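Local coordinates for putative peptide ABC-transport system periplasmic peptide-binding protein (Campylobacter jejuni, PDB 4OEU) that probably serves as a periplasmic solute-binding component of an ABC importer, and is found here with nickel, histidine and magnesium bound, at residues E12-R17 with V166-G171; N31-G36 with Q155-T160. One frame throughout, in Å; residues are numbered along the deposited sequence.

Interaction 1: E12-R17 with V166-G171; sequences ENEIAR and VKWKKG
Glu14 and Trp168 meet where the loop following strand 6-11 passes the hairpin turn that joins strands 163-169 and 173-178, a contact at the protein surface. The glutamate side chain is extended, and its first torsion sets CG anti to the backbone N (chi1 -168°), long enough to carry the carboxylate over to the turn. There OE2 accepts two N-H groups. The backbone N of Gly171 lies 3.1 Å from Glu14 OE2, almost straight at 170° and directed at the syn lone pair. The indole NE1 of Trp168 adds a weak bond to Glu14 OE2 at 3.3 Å. The carboxylate is turned 47° from the indole plane, with OE2 at the ring edge.

Strand 163-169 is an outer strand of a four-stranded mixed sheet, and Val166 and Lys167 form a classic beta bulge opposite Glu175. Beyond it Trp168, suited by its N-H and broad flat edge, turns its six-membered ring to the loop backbone, where the Ile15 O lies 3.1 Å, and the Ala16 O 3.3 Å, from Trp168 CH2, both near the ring plane. Lys170 sets its aliphatic CG above one indole face, toward the rim. Gly171, with positive phi, accommodates the turn that presents its N-H to the carboxylate.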
ATOM      1  N   GLU A  12       1.104 -10.067  -7.909  1.00 55.50           N
ATOM      2  CA  GLU A  12       0.444  -9.334  -8.987  1.00 58.55           C
ATOM      3  C   GLU A  12       1.214  -8.084  -9.413  1.00 59.10           C
ATOM      4  O   GLU A  12       1.171  -7.700 -10.582  1.00 61.11           O
ATOM      5  CB  GLU A  12      -0.988  -8.945  -8.589  1.00 60.89           C
ATOM      6  CG  GLU A  12      -1.090  -7.955  -7.430  1.00 62.77           C
ATOM      7  CD  GLU A  12      -2.504  -7.416  -7.230  1.00 65.09           C
ATOM      8  OE1 GLU A  12      -3.213  -7.198  -8.238  1.00 65.59           O
ATOM      9  OE2 GLU A  12      -2.904  -7.208  -6.062  1.00 65.96           O
ATOM     10  N   ASN A  13       1.927  -7.455  -8.485  1.00 58.23           N
ATOM     11  CA  ASN A  13       2.589  -6.191  -8.796  1.00 57.90           C
ATOM     12  C   ASN A  13       4.097  -6.341  -8.928  1.00 59.47           C
ATOM     13  O   ASN A  13       4.740  -7.031  -8.137  1.00 59.97           O
ATOM     14  CB  ASN A  13       2.271  -5.131  -7.738  1.00 56.24           C
ATOM     15  CG  ASN A  13       0.915  -4.490  -7.940  1.00 55.72           C
ATOM     16  OD1 ASN A  13      -0.082  -4.935  -7.371  1.00 56.92           O
ATOM     17  ND2 ASN A  13       0.868  -3.447  -8.763  1.00 53.69           N
ATOM     18  N   GLU A  14       4.652  -5.649  -9.916  1.00 60.50           N
ATOM     19  CA  GLU A  14       6.078  -5.696 -10.208  1.00 62.13           C
ATOM     20  C   GLU A  14       6.648  -4.289 -10.073  1.00 60.02           C
ATOM     21  O   GLU A  14       5.921  -3.310 -10.241  1.00 60.74           O
ATOM     22  CB  GLU A  14       6.303  -6.251 -11.619  1.00 65.25           C
ATOM     23  CG  GLU A  14       7.730  -6.634 -11.966  1.00 68.58           C
ATOM     24  CD  GLU A  14       7.843  -7.179 -13.383  1.00 71.61           C
ATOM     25  OE1 GLU A  14       6.803  -7.258 -14.076  1.00 72.64           O
ATOM     26  OE2 GLU A  14       8.966  -7.535 -13.802  1.00 72.93           O
ATOM     27  N   ILE A  15       7.937  -4.172  -9.770  1.00 56.96           N
ATOM     28  CA  ILE A  15       8.540  -2.850  -9.643  1.00 52.91           C
ATOM     29  C   ILE A  15       9.713  -2.735 -10.611  1.00 51.73           C
ATOM     30  O   ILE A  15      10.372  -3.729 -10.922  1.00 54.92           O
ATOM     31  CB  ILE A  15       8.992  -2.571  -8.175  1.00 42.01           C
ATOM     32  CG1 ILE A  15       9.420  -1.113  -7.981  1.00 40.83           C
ATOM     33  CG2 ILE A  15      10.104  -3.521  -7.742  1.00 43.27           C
ATOM     34  CD1 ILE A  15       9.567  -0.707  -6.513  1.00 39.87           C
ATOM     35  N   ALA A  16       9.972  -1.520 -11.086  1.00 47.14           N
ATOM     36  CA  ALA A  16      11.043  -1.290 -12.051  1.00 45.35           C
ATOM     37  C   ALA A  16      12.410  -1.248 -11.372  1.00 43.36           C
ATOM     38  O   ALA A  16      13.413  -1.664 -11.957  1.00 42.34           O
ATOM     39  CB  ALA A  16      10.794  -0.007 -12.825  1.00 44.70           C
ATOM     40  N   ARG A  17      12.444  -0.727 -10.150  1.00 40.05           N
ATOM     41  CA  ARG A  17      13.703  -0.551  -9.427  1.00 38.94           C
ATOM     42  C   ARG A  17      13.680  -1.229  -8.047  1.00 38.30           C
ATOM     43  O   ARG A  17      12.955  -0.802  -7.136  1.00 37.24           O
ATOM     44  CB  ARG A  17      14.008   0.947  -9.286  1.00 37.99           C
ATOM     45  CG  ARG A  17      14.152   1.675 -10.625  1.00 38.35           C
ATOM     46  CD  ARG A  17      14.326   3.170 -10.445  1.00 37.31           C
ATOM     47  NE  ARG A  17      13.098   3.806  -9.978  1.00 35.39           N
ATOM     48  CZ  ARG A  17      12.925   5.120  -9.867  1.00 36.23           C
ATOM     49  NH1 ARG A  17      13.914   5.942 -10.189  1.00 30.74           N
ATOM     50  NH2 ARG A  17      11.762   5.610  -9.434  1.00 28.98           N
ATOM     51  N   VAL A 166      19.580 -13.027  -7.946  1.00 57.90           N
ATOM     52  CA  VAL A 166      20.248 -13.886  -8.927  1.00 61.81           C
ATOM     53  C   VAL A 166      20.102 -13.354 -10.354  1.00 62.51           C
ATOM     54  O   VAL A 166      21.091 -12.969 -10.982  1.00 63.13           O
ATOM     55  CB  VAL A 166      19.712 -15.331  -8.879  1.00 63.04           C
ATOM     56  CG1 VAL A 166      20.334 -16.169  -9.995  1.00 61.01           C
ATOM     57  CG2 VAL A 166      19.995 -15.948  -7.521  1.00 64.17           C
ATOM     58  N   LYS A 167      18.873 -13.347 -10.865  1.00 61.70           N
ATOM     59  CA  LYS A 167      18.617 -12.831 -12.204  1.00 63.40           C
ATOM     60  C   LYS A 167      17.161 -12.407 -12.373  1.00 62.66           C
ATOM     61  O   LYS A 167      16.279 -12.832 -11.619  1.00 62.64           O
ATOM     62  CB  LYS A 167      19.001 -13.866 -13.266  1.00 66.64           C
ATOM     63  CG  LYS A 167      18.112 -15.096 -13.344  1.00 68.75           C
ATOM     64  CD  LYS A 167      18.670 -16.056 -14.396  1.00 72.37           C
ATOM     65  CE  LYS A 167      17.652 -17.096 -14.844  1.00 73.65           C
ATOM     66  NZ  LYS A 167      17.559 -18.274 -13.936  1.00 75.40           N
ATOM     67  N   TRP A 168      16.925 -11.544 -13.354  1.00 61.67           N
ATOM     68  CA  TRP A 168      15.613 -10.936 -13.543  1.00 61.59           C
ATOM     69  C   TRP A 168      15.140 -11.006 -14.997  1.00 64.33           C
ATOM     70  O   TRP A 168      15.719 -10.366 -15.876  1.00 63.62           O
ATOM     71  CB  TRP A 168      15.664  -9.486 -13.056  1.00 58.88           C
ATOM     72  CG  TRP A 168      14.361  -8.750 -13.035  1.00 56.47           C
ATOM     73  CD1 TRP A 168      13.137  -9.203 -13.448  1.00 55.89           C
ATOM     74  CD2 TRP A 168      14.153  -7.421 -12.548  1.00 53.44           C
ATOM     75  NE1 TRP A 168      12.187  -8.229 -13.260  1.00 53.92           N
ATOM     76  CE2 TRP A 168      12.785  -7.126 -12.708  1.00 52.34           C
ATOM     77  CE3 TRP A 168      14.997  -6.450 -12.000  1.00 52.14           C
ATOM     78  CZ2 TRP A 168      12.239  -5.898 -12.335  1.00 50.24           C
ATOM     79  CZ3 TRP A 168      14.457  -5.234 -11.635  1.00 50.59           C
ATOM     80  CH2 TRP A 168      13.089  -4.967 -11.803  1.00 49.68           C
ATOM     81  N   LYS A 169      14.103 -11.803 -15.243  1.00 67.88           N
ATOM     82  CA  LYS A 169      13.414 -11.794 -16.532  1.00 71.08           C
ATOM     83  C   LYS A 169      12.206 -10.875 -16.426  1.00 71.00           C
ATOM     84  O   LYS A 169      11.214 -11.205 -15.773  1.00 70.17           O
ATOM     85  CB  LYS A 169      12.987 -13.203 -16.946  1.00 73.54           C
ATOM     86  CG  LYS A 169      14.134 -14.136 -17.314  1.00 77.12           C
ATOM     87  CD  LYS A 169      14.476 -14.045 -18.797  1.00 78.79           C
ATOM     88  CE  LYS A 169      15.323 -15.226 -19.237  1.00 81.59           C
ATOM     89  NZ  LYS A 169      14.623 -16.525 -19.021  1.00 82.69           N
ATOM     90  N   LYS A 170      12.303  -9.709 -17.051  1.00 71.95           N
ATOM     91  CA  LYS A 170      11.321  -8.657 -16.833  1.00 71.65           C
ATOM     92  C   LYS A 170       9.967  -9.016 -17.445  1.00 71.20           C
ATOM     93  O   LYS A 170       9.879  -9.425 -18.604  1.00 71.04           O
ATOM     94  CB  LYS A 170      11.859  -7.331 -17.377  1.00 72.62           C
ATOM     95  CG  LYS A 170      13.087  -6.854 -16.582  1.00 73.51           C
ATOM     96  CD  LYS A 170      13.622  -5.502 -17.028  1.00 73.03           C
ATOM     97  CE  LYS A 170      14.838  -5.116 -16.194  1.00 72.57           C
ATOM     98  NZ  LYS A 170      15.930  -6.124 -16.304  1.00 73.62           N
ATOM     99  N   GLY A 171       8.915  -8.865 -16.641  1.00 70.44           N
ATOM    100  CA  GLY A 171       7.577  -9.279 -17.025  1.00 69.97           C
ATOM    101  C   GLY A 171       7.351 -10.766 -16.796  1.00 70.54           C
ATOM    102  O   GLY A 171       6.241 -11.270 -16.984  1.00 71.44           O
TER

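Interaction 2: N31-G36 with Q155-T160; sequences NLVFSG and QNPIGT. With MG (magnesium ion), chain E.
Phe34, where the chain leaves helix 30-33, and Gly159 bring their CA atoms within 4.5 Å, and the touching parts of the two segments run about 40° apart. No direct backbone hydrogen bond joins them. Instead the Val33 O receives a CA-H...O contact from Gly159 CA at 3.4 Å (134° at the hydrogen), an approach suited to a residue without a side chain. Just beyond, one water accepts the N-H groups of both Ser35 and Thr160 and so bridges the two segments.

The apolar side chains meet around Pro157. Its CB lies 3.8 Å from Phe34 CZ and 4.1 Å from Val33 CG1, and the proline crosses each of these side chains at about a right angle. Phe34 CG is anti to its carbonyl carbon (chi1 -56°), which brings the ring alongside 157-159, its CE1 3.5 Å from Ile158 O. Val33 CG1 also lies above one face of the Phe34 ring, toward its rim. The hydroxyls Ser35 OG and Thr160 OG1 are modelled 2.3 Å apart, shorter than a normal hydrogen bond; a bond between them is likely but its length is doubtful, and either could be the donor.

At the start of 31-36 a magnesium ion is held by Asn31 OD1 at 2.0 Å and by five waters. An amide oxygen suits magnesium, a hard oxygen-seeking cation. Two of its waters tie the ion to the backbone beyond the helix: one donates to Phe34 O, the other accepts from Gly36 N.

Around this buried contact, strand 173-178 lends Phe176 against Leu32 and Val33, strand 163-169 sets Phe165 against Pro157, and Leu50 of strand 46-56 packs on Ser35 and Thr160.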
ATOM      1  N   ASN A  31      11.651  -6.315   0.362  1.00 42.85           N
ATOM      2  CA  ASN A  31      11.839  -6.882   1.700  1.00 45.32           C
ATOM      3  C   ASN A  31      12.601  -8.225   1.668  1.00 46.14           C
ATOM      4  O   ASN A  31      13.011  -8.731   2.709  1.00 46.92           O
ATOM      5  CB  ASN A  31      10.492  -7.059   2.414  1.00 45.93           C
ATOM      6  CG  ASN A  31      10.643  -7.160   3.937  1.00 48.41           C
ATOM      7  OD1 ASN A  31      11.415  -6.417   4.543  1.00 46.44           O
ATOM      8  ND2 ASN A  31       9.914  -8.089   4.552  1.00 50.71           N
ATOM      9  N   LEU A  32      12.787  -8.799   0.476  1.00 45.62           N
ATOM     10  CA  LEU A  32      13.581 -10.024   0.319  1.00 45.57           C
ATOM     11  C   LEU A  32      15.068  -9.707   0.258  1.00 45.54           C
ATOM     12  O   LEU A  32      15.893 -10.329   0.948  1.00 47.92           O
ATOM     13  CB  LEU A  32      13.179 -10.782  -0.948  1.00 46.34           C
ATOM     14  CG  LEU A  32      11.728 -11.233  -1.119  1.00 46.61           C
ATOM     15  CD1 LEU A  32      11.510 -11.872  -2.482  1.00 47.13           C
ATOM     16  CD2 LEU A  32      11.356 -12.198  -0.030  1.00 48.04           C
ATOM     17  N   VAL A  33      15.403  -8.728  -0.576  1.00 42.98           N
ATOM     18  CA  VAL A  33      16.788  -8.335  -0.799  1.00 43.75           C
ATOM     19  C   VAL A  33      17.330  -7.490   0.351  1.00 45.03           C
ATOM     20  O   VAL A  33      18.469  -7.679   0.788  1.00 47.69           O
ATOM     21  CB  VAL A  33      16.938  -7.532  -2.113  1.00 42.50           C
ATOM     22  CG1 VAL A  33      18.396  -7.162  -2.353  1.00 43.69           C
ATOM     23  CG2 VAL A  33      16.382  -8.319  -3.291  1.00 41.93           C
ATOM     24  N   PHE A  34      16.507  -6.568   0.842  1.00 42.75           N
ATOM     25  CA  PHE A  34      16.965  -5.611   1.833  1.00 43.19           C
ATOM     26  C   PHE A  34      16.371  -5.858   3.216  1.00 43.48           C
ATOM     27  O   PHE A  34      15.368  -6.556   3.362  1.00 44.21           O
ATOM     28  CB  PHE A  34      16.636  -4.185   1.393  1.00 41.86           C
ATOM     29  CG  PHE A  34      17.199  -3.818   0.051  1.00 44.26           C
ATOM     30  CD1 PHE A  34      18.463  -3.256  -0.055  1.00 45.09           C
ATOM     31  CD2 PHE A  34      16.471  -4.051  -1.113  1.00 44.43           C
ATOM     32  CE1 PHE A  34      18.990  -2.915  -1.296  1.00 45.72           C
ATOM     33  CE2 PHE A  34      16.990  -3.710  -2.355  1.00 44.74           C
ATOM     34  CZ  PHE A  34      18.249  -3.144  -2.448  1.00 45.09           C
ATOM     35  N   SER A  35      17.015  -5.273   4.224  1.00 41.86           N
ATOM     36  CA  SER A  35      16.495  -5.256   5.586  1.00 41.78           C
ATOM     37  C   SER A  35      16.696  -3.859   6.145  1.00 40.68           C
ATOM     38  O   SER A  35      17.665  -3.185   5.798  1.00 41.89           O
ATOM     39  CB  SER A  35      17.191  -6.300   6.470  1.00 44.23           C
ATOM     40  OG  SER A  35      18.596  -6.111   6.505  1.00 44.13           O
ATOM     41  N   GLY A  36      15.763  -3.413   6.978  1.00 39.55           N
ATOM     42  CA  GLY A  36      15.853  -2.099   7.585  1.00 39.78           C
ATOM     43  C   GLY A  36      16.420  -2.164   8.987  1.00 41.43           C
ATOM     44  O   GLY A  36      16.811  -3.232   9.450  1.00 43.40           O
ATOM     45  N   GLN A 155      18.610  -2.652 -10.933  1.00 43.36           N
ATOM     46  CA  GLN A 155      18.259  -3.903 -11.604  1.00 47.15           C
ATOM     47  C   GLN A 155      19.253  -5.010 -11.243  1.00 49.68           C
ATOM     48  O   GLN A 155      19.139  -6.134 -11.728  1.00 51.26           O
ATOM     49  CB  GLN A 155      18.201  -3.706 -13.123  1.00 47.57           C
ATOM     50  CG  GLN A 155      17.039  -2.834 -13.589  1.00 45.75           C
ATOM     51  CD  GLN A 155      17.336  -1.350 -13.445  1.00 45.17           C
ATOM     52  OE1 GLN A 155      18.441  -0.892 -13.753  1.00 44.68           O
ATOM     53  NE2 GLN A 155      16.356  -0.593 -12.965  1.00 40.30           N
ATOM     54  N   ASN A 156      20.231  -4.681 -10.400  1.00 49.86           N
ATOM     55  CA  ASN A 156      21.158  -5.678  -9.862  1.00 53.68           C
ATOM     56  C   ASN A 156      21.486  -5.355  -8.398  1.00 53.08           C
ATOM     57  O   ASN A 156      22.615  -4.985  -8.082  1.00 49.78           O
ATOM     58  CB  ASN A 156      22.434  -5.728 -10.712  1.00 58.31           C
ATOM     59  CG  ASN A 156      23.366  -6.870 -10.321  1.00 64.25           C
ATOM     60  OD1 ASN A 156      22.917  -7.950  -9.927  1.00 66.58           O
ATOM     61  ND2 ASN A 156      24.670  -6.636 -10.435  1.00 66.00           N
ATOM     62  N   PRO A 157      20.486  -5.485  -7.502  1.00 51.41           N
ATOM     63  CA  PRO A 157      20.591  -4.964  -6.132  1.00 51.60           C
ATOM     64  C   PRO A 157      21.397  -5.831  -5.167  1.00 53.87           C
ATOM     65  O   PRO A 157      21.340  -7.058  -5.224  1.00 55.47           O
ATOM     66  CB  PRO A 157      19.128  -4.893  -5.680  1.00 45.01           C
ATOM     67  CG  PRO A 157      18.474  -6.022  -6.408  1.00 45.38           C
ATOM     68  CD  PRO A 157      19.168  -6.104  -7.753  1.00 49.84           C
ATOM     69  N   ILE A 158      22.127  -5.165  -4.275  1.00 54.52           N
ATOM     70  CA  ILE A 158      22.837  -5.811  -3.173  1.00 50.87           C
ATOM     71  C   ILE A 158      22.273  -5.308  -1.845  1.00 49.77           C
ATOM     72  O   ILE A 158      22.238  -4.097  -1.610  1.00 48.56           O
ATOM     73  CB  ILE A 158      24.356  -5.529  -3.227  1.00 52.76           C
ATOM     74  CG1 ILE A 158      24.972  -6.102  -4.507  1.00 54.20           C
ATOM     75  CG2 ILE A 158      25.056  -6.114  -2.011  1.00 54.64           C
ATOM     76  CD1 ILE A 158      24.930  -7.614  -4.580  1.00 55.81           C
ATOM     77  N   GLY A 159      21.802  -6.223  -1.000  1.00 50.31           N
ATOM     78  CA  GLY A 159      21.235  -5.848   0.288  1.00 49.96           C
ATOM     79  C   GLY A 159      21.710  -6.678   1.470  1.00 52.71           C
ATOM     80  O   GLY A 159      22.705  -7.403   1.377  1.00 53.67           O
ATOM     81  N   THR A 160      20.989  -6.576   2.585  1.00 50.91           N
ATOM     82  CA  THR A 160      21.279  -7.382   3.771  1.00 52.82           C
ATOM     83  C   THR A 160      20.156  -8.354   4.102  1.00 52.76           C
ATOM     84  O   THR A 160      20.194  -9.030   5.127  1.00 54.28           O
ATOM     85  CB  THR A 160      21.529  -6.504   5.014  1.00 54.77           C
ATOM     86  OG1 THR A 160      20.434  -5.592   5.177  1.00 50.46           O
ATOM     87  CG2 THR A 160      22.826  -5.722   4.872  1.00 53.58           C
TER
HETATM   88 MG    MG E 503      12.409  -5.836   6.234  1.00 62.33          MG
HETATM   89  O   HOH W   1      11.417  -7.185   7.321  1.00 47.70           O
HETATM   90  O   HOH W   2      14.147  -7.324   5.578  1.00 44.90           O
HETATM   91  O   HOH W   3      19.432  -3.745   3.158  1.00 37.71           O
HETATM   92  O   HOH W   4      13.625  -5.129   8.192  1.00 42.43           O
HETATM   93  O   HOH W   5      13.143  -3.971   5.191  1.00 36.18           O
HETATM   94  O   HOH W   6      10.703  -4.833   6.875  1.00 53.02           O

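In the fold
From the N terminus the chain completes strand 6-11, enters the loop holding 12-17, and then reaches helix 30-33 and segment 31-36. It continues through strands 46-56 to 117-122 before returning as 155-160, which closes interaction 2 across 118 intervening residues. Only a few residues later, strand 163-169 and its turn close interaction 1. The smaller loop therefore lies wholly within the larger one, without crossing. Gln155 links the two contacts directly: its NE2 probably hydrogen-bonds to Ala16 O, and its CA packs on Trp168. The two interactions together fasten the early loop and short helix to the polypeptide leading into and out of an outer strand of the four-stranded sheet.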